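Local coordinates for putative histidine protein kinase (Rhodobacter sphaeroides, PDB 3KYJ) that probably autophosphorylates on a histidine and passes the phosphate to response regulators, carrying signals from chemoreceptors to the flagellar motors, at residues A[51-54]-A[55-59]. Sequence-based numbering, arbitrary orientation. Where two conformers were deposited one is given.
Sequences VHTF and KGNSR
Lys55 runs its aliphatic end past the imidazole of His52, CE and NZ each 4.0 Å from His52 ND1, the two side chains crossing at a slant one turn apart. The lysine chain is extended until it bends at chi3 (78°), which turns the amine back to the ring. His52 ND1 and Lys55 NZ both go to the carboxylate of Glu74 on helix 64-82, by a hydrogen bond and a salt bridge, probably offsetting the lysine charge. The other ring nitrogen, NE2, is hydrogen-bonded to an acidic side chain on the chain of another protein, and the two bonds together probably fix the rotation of the ring. All this sits on helix 40-60 of an Hpt domain, the helical-bundle phosphotransfer module of CheA3, and His52 is the predicted phosphorylation site. Gly56 follows one turn on, its N bonding His52 O at 2.9 Å. On the side of helix 10-35, Thr53 and Asn57 lie side by side, the methyl CG2 of Thr53 3.9 Å from Asn57 ND2. With chi1 at -73°, the Asn57 amide carbon lies beside the backbone N, anti to the carbonyl carbon, and ND2 reaches Asp19. Cutting this side chain back to an alanine would probably leave the Asp19 carboxylate without this donor and remove the amide that lies alongside the Thr53 methyl. Thr53 OG1 bonds back to Arg49 O. Phe54 faces the bundle interior, packed on Leu24 and Val66, while Lys55 O accepts Arg59 N at 3.0 Å and, in the conformer given, Ser58 OG as well.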
loop_
_atom_site.group_PDB
_atom_site.type_symbol
_atom_site.label_atom_id
_atom_site.label_comp_id
_atom_site.label_asym_id
_atom_site.label_seq_id
_atom_site.Cartn_x
_atom_site.Cartn_y
_atom_site.Cartn_z
ATOM N N VAL A 51 1.913 7.377 -6.378
ATOM C CA VAL A 51 3.227 6.764 -6.443
ATOM C C VAL A 51 3.356 5.708 -5.350
ATOM O O VAL A 51 3.858 4.611 -5.592
ATOM C CB VAL A 51 4.326 7.831 -6.332
ATOM C CG1 VAL A 51 5.691 7.163 -6.255
ATOM C CG2 VAL A 51 4.267 8.728 -7.569
ATOM N N HIS A 52 2.836 6.003 -4.165
ATOM C CA HIS A 52 2.911 5.068 -3.056
ATOM C C HIS A 52 2.144 3.767 -3.375
ATOM O O HIS A 52 2.602 2.661 -3.082
ATOM C CB HIS A 52 2.370 5.731 -1.792
ATOM C CG HIS A 52 2.533 4.897 -0.564
ATOM N ND1 HIS A 52 3.762 4.650 0.010
ATOM C CD2 HIS A 52 1.619 4.248 0.197
ATOM C CE1 HIS A 52 3.596 3.884 1.074
ATOM N NE2 HIS A 52 2.307 3.626 1.210
ATOM N N THR A 53 0.976 3.910 -3.988
ATOM C CA THR A 53 0.200 2.765 -4.418
ATOM C C THR A 53 0.971 1.943 -5.460
ATOM O O THR A 53 1.066 0.705 -5.380
ATOM C CB THR A 53 -1.128 3.237 -5.016
ATOM O OG1 THR A 53 -1.940 3.730 -3.952
ATOM C CG2 THR A 53 -1.852 2.093 -5.738
ATOM N N PHE A 54 1.525 2.622 -6.462
ATOM C CA PHE A 54 2.268 1.925 -7.493
ATOM C C PHE A 54 3.460 1.160 -6.896
ATOM O O PHE A 54 3.698 -0.000 -7.225
ATOM C CB PHE A 54 2.696 2.910 -8.568
ATOM C CG PHE A 54 3.239 2.235 -9.789
ATOM C CD1 PHE A 54 2.405 1.872 -10.821
ATOM C CD2 PHE A 54 4.579 1.918 -9.871
ATOM C CE1 PHE A 54 2.896 1.225 -11.938
ATOM C CE2 PHE A 54 5.080 1.253 -10.979
ATOM C CZ PHE A 54 4.248 0.907 -12.010
ATOM N N LYS A 55 4.172 1.806 -5.982
ATOM C CA LYS A 55 5.262 1.177 -5.270
ATOM C C LYS A 55 4.816 -0.068 -4.494
ATOM O O LYS A 55 5.433 -1.134 -4.598
ATOM C CB LYS A 55 5.898 2.178 -4.315
ATOM C CG LYS A 55 7.140 1.666 -3.621
ATOM C CD LYS A 55 7.653 2.569 -2.479
ATOM C CE LYS A 55 6.812 2.380 -1.231
ATOM N NZ LYS A 55 7.428 3.031 -0.038
ATOM N N GLY A 56 3.770 0.057 -3.698
ATOM C CA GLY A 56 3.280 -1.074 -2.928
ATOM C C GLY A 56 2.817 -2.238 -3.787
ATOM O O GLY A 56 3.020 -3.390 -3.439
ATOM N N ASN A 57 2.209 -1.926 -4.925
ATOM C CA ASN A 57 1.734 -2.952 -5.847
ATOM C C ASN A 57 2.918 -3.769 -6.386
ATOM O O ASN A 57 2.875 -4.986 -6.475
ATOM C CB ASN A 57 0.963 -2.304 -7.015
ATOM C CG ASN A 57 -0.417 -1.781 -6.628
ATOM O OD1 ASN A 57 -0.834 -1.835 -5.467
ATOM N ND2 ASN A 57 -1.125 -1.265 -7.612
ATOM N N SER A 58 3.989 -3.070 -6.752
ATOM C CA SER A 58 5.155 -3.747 -7.280
ATOM C C SER A 58 5.828 -4.576 -6.191
ATOM O O SER A 58 6.341 -5.665 -6.464
ATOM C CB SER A 58 6.129 -2.739 -7.895
ATOM O OG SER A 58 6.763 -1.909 -6.924
ATOM N N ARG A 59 5.812 -4.081 -4.957
ATOM C CA ARG A 59 6.375 -4.825 -3.848
ATOM C C ARG A 59 5.620 -6.141 -3.610
ATOM O O ARG A 59 6.252 -7.154 -3.335
ATOM C CB ARG A 59 6.402 -3.956 -2.594
ATOM C CG ARG A 59 6.963 -4.659 -1.353
ATOM C CD ARG A 59 6.886 -3.751 -0.121
ATOM N NE ARG A 59 7.671 -2.537 -0.321
ATOM C CZ ARG A 59 7.612 -1.443 0.437
ATOM N NH1 ARG A 59 6.785 -1.379 1.478
ATOM N NH2 ARG A 59 8.380 -0.396 0.144
#